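PDB 4K0J: heavy metal cation tricomponent efflux pump ZneA(CzcA-like) from Cupriavidus metallidurans, which works as a Zn(II)/proton antiporter of the RND superfamily, probably the inner-membrane transporter of a three-component heavy-metal efflux pump. Local coordinates for residues Ile555-Leu561 with Ser607-Val613; Met573-Leu577 with Leu641-Val646. All blocks are in the same frame, centred on the assembly; numbering follows the deposited sequence.

Contact 1: Ile555-Leu561 with Ser607-Val613; sequences IWLQVTL and SHIETAV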
loop_
_atom_site.group_PDB
_atom_site.type_symbol
_atom_site.label_atom_id
_atom_site.label_comp_id
_atom_site.label_asym_id
_atom_site.label_seq_id
_atom_site.Cartn_x
_atom_site.Cartn_y
_atom_site.Cartn_z
ATOM N N ILE C 555 10.708 14.552 -34.550
ATOM C CA ILE C 555 11.157 15.820 -33.973
ATOM C C ILE C 555 9.977 16.612 -33.403
ATOM O O ILE C 555 8.980 16.806 -34.086
ATOM C CB ILE C 555 11.855 16.703 -35.030
ATOM C CG1 ILE C 555 13.146 16.049 -35.521
ATOM C CG2 ILE C 555 12.156 18.082 -34.465
ATOM C CD1 ILE C 555 13.890 16.885 -36.527
ATOM N N TRP C 556 10.094 17.077 -32.160
ATOM C CA TRP C 556 9.029 17.864 -31.533
ATOM C C TRP C 556 9.349 19.359 -31.480
ATOM O O TRP C 556 10.497 19.752 -31.294
ATOM C CB TRP C 556 8.742 17.354 -30.125
ATOM C CG TRP C 556 7.494 17.890 -29.531
ATOM C CD1 TRP C 556 7.369 18.998 -28.745
ATOM C CD2 TRP C 556 6.181 17.334 -29.658
ATOM N NE1 TRP C 556 6.053 19.173 -28.379
ATOM C CE2 TRP C 556 5.305 18.162 -28.926
ATOM C CE3 TRP C 556 5.659 16.217 -30.319
ATOM C CZ2 TRP C 556 3.937 17.910 -28.838
ATOM C CZ3 TRP C 556 4.300 15.970 -30.232
ATOM C CH2 TRP C 556 3.455 16.814 -29.497
ATOM N N LEU C 557 8.321 20.187 -31.631
ATOM C CA LEU C 557 8.494 21.633 -31.674
ATOM C C LEU C 557 7.661 22.362 -30.618
ATOM O O LEU C 557 6.483 22.069 -30.427
ATOM C CB LEU C 557 8.134 22.168 -33.066
ATOM C CG LEU C 557 9.163 22.195 -34.204
ATOM C CD1 LEU C 557 9.690 20.818 -34.531
ATOM C CD2 LEU C 557 8.543 22.807 -35.441
ATOM N N GLN C 558 8.282 23.315 -29.935
ATOM C CA GLN C 558 7.548 24.232 -29.075
ATOM C C GLN C 558 7.474 25.589 -29.760
ATOM O O GLN C 558 8.301 26.465 -29.519
ATOM C CB GLN C 558 8.227 24.361 -27.715
ATOM C CG GLN C 558 8.152 23.103 -26.876
ATOM C CD GLN C 558 6.776 22.883 -26.286
ATOM O OE1 GLN C 558 5.985 23.820 -26.166
ATOM N NE2 GLN C 558 6.479 21.642 -25.919
ATOM N N VAL C 559 6.479 25.749 -30.622
ATOM C CA VAL C 559 6.373 26.921 -31.474
ATOM C C VAL C 559 5.634 28.060 -30.786
ATOM O O VAL C 559 4.473 27.914 -30.397
ATOM C CB VAL C 559 5.690 26.572 -32.809
ATOM C CG1 VAL C 559 5.414 27.826 -33.607
ATOM C CG2 VAL C 559 6.560 25.610 -33.606
ATOM N N THR C 560 6.319 29.193 -30.640
ATOM C CA THR C 560 5.768 30.354 -29.941
ATOM C C THR C 560 5.288 31.435 -30.908
ATOM O O THR C 560 5.949 31.741 -31.895
ATOM C CB THR C 560 6.785 30.965 -28.962
ATOM O OG1 THR C 560 7.339 29.931 -28.140
ATOM C CG2 THR C 560 6.117 31.993 -28.080
ATOM N N LEU C 561 4.131 32.007 -30.610
ATOM C CA LEU C 561 3.477 32.951 -31.500
ATOM C C LEU C 561 3.220 34.286 -30.793
ATOM O O LEU C 561 3.309 34.366 -29.567
ATOM C CB LEU C 561 2.172 32.340 -32.009
ATOM C CG LEU C 561 2.166 31.759 -33.423
ATOM C CD1 LEU C 561 3.440 31.009 -33.725
ATOM C CD2 LEU C 561 0.967 30.863 -33.608
ATOM N N SER C 607 -1.640 31.332 -28.951
ATOM C CA SER C 607 -0.300 31.819 -29.240
ATOM C C SER C 607 0.727 30.729 -28.979
ATOM O O SER C 607 1.896 30.872 -29.324
ATOM C CB SER C 607 0.017 33.067 -28.414
ATOM O OG SER C 607 -0.249 32.852 -27.038
ATOM N N HIS C 608 0.283 29.636 -28.372
ATOM C CA HIS C 608 1.159 28.499 -28.133
ATOM C C HIS C 608 0.850 27.351 -29.075
ATOM O O HIS C 608 -0.302 26.988 -29.265
ATOM C CB HIS C 608 1.045 28.009 -26.693
ATOM C CG HIS C 608 1.894 26.814 -26.407
ATOM N ND1 HIS C 608 1.463 25.524 -26.627
ATOM C CD2 HIS C 608 3.159 26.711 -25.933
ATOM C CE1 HIS C 608 2.421 24.678 -26.293
ATOM N NE2 HIS C 608 3.460 25.372 -25.866
ATOM N N ILE C 609 1.887 26.785 -29.672
ATOM C CA ILE C 609 1.714 25.600 -30.485
ATOM C C ILE C 609 2.734 24.571 -30.061
ATOM O O ILE C 609 3.859 24.902 -29.685
ATOM C CB ILE C 609 1.924 25.866 -31.998
ATOM C CG1 ILE C 609 1.329 27.204 -32.428
ATOM C CG2 ILE C 609 1.319 24.744 -32.828
ATOM C CD1 ILE C 609 1.434 27.435 -33.917
ATOM N N GLU C 610 2.320 23.315 -30.110
ATOM C CA GLU C 610 3.237 22.202 -30.063
ATOM C C GLU C 610 3.082 21.490 -31.383
ATOM O O GLU C 610 1.968 21.167 -31.792
ATOM C CB GLU C 610 2.895 21.269 -28.913
ATOM C CG GLU C 610 3.378 21.750 -27.562
ATOM C CD GLU C 610 3.014 20.791 -26.456
ATOM O OE1 GLU C 610 3.838 20.603 -25.535
ATOM O OE2 GLU C 610 1.902 20.222 -26.512
ATOM N N THR C 611 4.201 21.263 -32.059
ATOM C CA THR C 611 4.173 20.647 -33.379
ATOM C C THR C 611 4.870 19.288 -33.377
ATOM O O THR C 611 5.918 19.125 -32.761
ATOM C CB THR C 611 4.837 21.570 -34.423
ATOM O OG1 THR C 611 4.284 22.888 -34.314
ATOM C CG2 THR C 611 4.628 21.041 -35.839
ATOM N N ALA C 612 4.280 18.310 -34.053
ATOM C CA ALA C 612 4.940 17.024 -34.232
ATOM C C ALA C 612 5.420 16.870 -35.675
ATOM O O ALA C 612 4.640 16.997 -36.622
ATOM C CB ALA C 612 4.013 15.887 -33.844
ATOM N N VAL C 613 6.712 16.604 -35.833
ATOM C CA VAL C 613 7.321 16.454 -37.151
ATOM C C VAL C 613 7.839 15.043 -37.375
ATOM O O VAL C 613 8.871 14.656 -36.826
ATOM C CB VAL C 613 8.488 17.422 -37.335
ATOM C CG1 VAL C 613 9.084 17.260 -38.721
ATOM C CG2 VAL C 613 8.019 18.847 -37.119
#
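The amide nitrogen NE2 of Q558 is gripped by two carboxylates: it donates a 2.9 Å hydrogen bond to E610 OE1, on the strand alongside, and another to D654. E610 offers the lone pair of OE1 that points away from its other oxygen, and the amide and carboxylate planes stand 62° apart. The opposite end of the same amide is also engaged, since H608 NE2 donates to Q558 OE1 at 3.0 Å, nearly along the C=O axis although tilted from the imidazole plane. Donor and acceptor bonds together fix the rotation of the amide, and F604 stacks on the H608 ring. The bend of the Q558 chain at chi2 (-75°) brings its end back to the neighbouring strand.

W556 lies on this face too. Its CG is anti to the backbone N (chi1 -167°), which swings the indole over the partner strand. T611 O sits over one face of the indole, nearest to W556 CD2 at 3.6 Å and offset toward the rim. W556 CZ2 meets E610 CB at 3.5 Å, and W556 CZ3 meets A612 CB at 3.6 Å. On the other face the side chains are mostly apolar. V559 and I609 lie side by side, L557 CD1 reaches V613 CG2 at 3.7 Å, and past the strand end L561 CD2 packs on I609 CD1.

Six antiparallel bridges set the register, from I555 with V613 to T560 with H608. Strand 608-615 passes between 554-560 and 587-595, and 554-560 has 645-649 on its far side. The apolar face is covered by helix 567-581 at V559, I609 and T611 and by helix 627-638 at I555, L557 and V613, the two-helix layer of a ferredoxin-like beta-alpha-beta-beta-alpha-beta subdomain, as in RND porter domains.

Contact 2: Met573-Leu577 with Leu641-Val646; sequences MADNL and LPGTQV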
loop_
_atom_site.group_PDB
_atom_site.type_symbol
_atom_site.label_atom_id
_atom_site.label_comp_id
_atom_site.label_asym_id
_atom_site.label_seq_id
_atom_site.Cartn_x
_atom_site.Cartn_y
_atom_site.Cartn_z
ATOM N N MET C 573 -1.328 31.012 -38.928
ATOM C CA MET C 573 0.106 31.003 -38.712
ATOM C C MET C 573 0.625 29.577 -38.671
ATOM O O MET C 573 1.677 29.268 -39.232
ATOM C CB MET C 573 0.456 31.761 -37.433
ATOM C CG MET C 573 0.156 33.250 -37.531
ATOM S SD MET C 573 0.709 34.244 -36.126
ATOM C CE MET C 573 2.430 34.513 -36.533
ATOM N N ALA C 574 -0.136 28.706 -38.019
ATOM C CA ALA C 574 0.221 27.297 -37.928
ATOM C C ALA C 574 0.148 26.638 -39.302
ATOM O O ALA C 574 1.041 25.874 -39.670
ATOM C CB ALA C 574 -0.679 26.590 -36.946
ATOM N N ASP C 575 -0.914 26.940 -40.048
ATOM C CA ASP C 575 -1.054 26.505 -41.436
ATOM C C ASP C 575 0.208 26.804 -42.233
ATOM O O ASP C 575 0.757 25.934 -42.917
ATOM C CB ASP C 575 -2.237 27.211 -42.100
ATOM C CG ASP C 575 -3.575 26.650 -41.664
ATOM O OD1 ASP C 575 -3.632 25.445 -41.331
ATOM O OD2 ASP C 575 -4.569 27.414 -41.661
ATOM N N ASN C 576 0.667 28.045 -42.135
ATOM C CA ASN C 576 1.874 28.449 -42.834
ATOM C C ASN C 576 3.110 27.704 -42.346
ATOM O O ASN C 576 3.943 27.274 -43.153
ATOM C CB ASN C 576 2.079 29.957 -42.714
ATOM C CG ASN C 576 1.018 30.743 -43.442
ATOM O OD1 ASN C 576 -0.046 30.220 -43.771
ATOM N ND2 ASN C 576 1.303 32.013 -43.702
ATOM N N LEU C 577 3.220 27.554 -41.026
ATOM C CA LEU C 577 4.371 26.892 -40.417
ATOM C C LEU C 577 4.507 25.498 -40.980
ATOM O O LEU C 577 5.587 25.064 -41.399
ATOM C CB LEU C 577 4.185 26.788 -38.908
ATOM C CG LEU C 577 5.225 25.922 -38.193
ATOM C CD1 LEU C 577 6.592 26.551 -38.286
ATOM C CD2 LEU C 577 4.850 25.698 -36.746
ATOM N N LEU C 641 9.560 32.690 -41.234
ATOM C CA LEU C 641 8.123 32.745 -41.013
ATOM C C LEU C 641 7.855 33.815 -39.959
ATOM O O LEU C 641 8.381 33.741 -38.850
ATOM C CB LEU C 641 7.609 31.389 -40.524
ATOM C CG LEU C 641 7.557 30.231 -41.524
ATOM C CD1 LEU C 641 7.556 28.914 -40.789
ATOM C CD2 LEU C 641 6.329 30.318 -42.418
ATOM N N PRO C 642 7.037 34.817 -40.299
ATOM C CA PRO C 642 6.828 35.973 -39.419
ATOM C C PRO C 642 6.074 35.631 -38.135
ATOM O O PRO C 642 4.995 35.051 -38.193
ATOM C CB PRO C 642 5.996 36.922 -40.286
ATOM C CG PRO C 642 5.283 36.031 -41.241
ATOM C CD PRO C 642 6.225 34.893 -41.524
ATOM N N GLY C 643 6.653 35.987 -36.992
ATOM C CA GLY C 643 6.009 35.810 -35.702
ATOM C C GLY C 643 6.204 34.432 -35.106
ATOM O O GLY C 643 5.842 34.187 -33.955
ATOM N N THR C 644 6.794 33.534 -35.888
ATOM C CA THR C 644 6.892 32.129 -35.517
ATOM C C THR C 644 8.204 31.788 -34.821
ATOM O O THR C 644 9.182 31.440 -35.478
ATOM C CB THR C 644 6.778 31.241 -36.762
ATOM O OG1 THR C 644 5.643 31.644 -37.536
ATOM C CG2 THR C 644 6.629 29.787 -36.373
ATOM N N GLN C 645 8.227 31.884 -33.497
ATOM C CA GLN C 645 9.376 31.418 -32.722
ATOM C C GLN C 645 9.311 29.905 -32.451
ATOM O O GLN C 645 8.305 29.404 -31.949
ATOM C CB GLN C 645 9.475 32.188 -31.410
ATOM C CG GLN C 645 9.571 33.677 -31.590
ATOM C CD GLN C 645 10.353 34.336 -30.473
ATOM O OE1 GLN C 645 11.579 34.218 -30.407
ATOM N NE2 GLN C 645 9.649 35.030 -29.581
ATOM N N VAL C 646 10.387 29.186 -32.766
ATOM C CA VAL C 646 10.348 27.725 -32.765
ATOM C C VAL C 646 11.373 27.046 -31.858
ATOM O O VAL C 646 12.579 27.157 -32.081
ATOM C CB VAL C 646 10.548 27.181 -34.180
ATOM C CG1 VAL C 646 10.568 25.671 -34.158
ATOM C CG2 VAL C 646 9.458 27.697 -35.100
#
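L577 CD1 fills the angle between two side chains of the turn that leads into strand 645-649, touching L641 CD1 at 3.6 Å and T644 CG2 at 3.8 Å. L577 and L641 cross at about a right angle, and L641 CD1 rests against both the methyl CD1 of L577 and its CA. With CG anti to the backbone N (chi1 171°), L577 leans out from its helix toward the turn; V646 CG2 lies at the margin of L577 CD1, 4.4 Å away. The second branch of L641 comes alongside the helix backbone, L641 CD2 lying 3.9 Å from N576 O.

One helical turn earlier, M573 reaches the outer part of the turn. Its chain is extended as far as SD and then bends at chi3 (83°), carrying CE to the peptide between P642 and G643, with G643 CA 3.9 Å from that methyl. G643 brings no side chain to this spot, and its positive phi (85°) belongs to the type II beta turn from L641 to T644.

Behind this first shell, L577 N donates to M573 O within the helix, which puts the two reaching side chains one turn apart on the same flank. Across the way, the turn holds L641 and T644 on the same side, although its own bond from T644 N to L641 O is long and weak. F638, from helix 627-638, packs against both L577 and V646. No hydrogen bond links helix and turn; their fit rests on methyl-to-methyl and methyl-to-backbone contacts, consistent with a mainly apolar association, buried around L577 and more open around P642 and G643.

How the contacts relate
From the N terminus the chain runs through strand 554-560, helix 567-581, strands 587-595 and 608-615, helix 627-638 and then the turn into strand 645-649, so the two contacts cross: the first half of contact 2 lies within the loop that contact 1 closes over 45 residues, and its second half beyond it. Contact 2 closes a loop of 63 residues and joins the first helix of the subdomain to the approach to its last strand. V559 connects them directly, its CG2 lying 3.6 Å from L577 CD2 and its CG1 against T644. Strands 554-560 and 645-649 are antiparallel neighbours, so both contacts belong to one sheet, joining central strands, a strand outermost within this chain and the overlying helix.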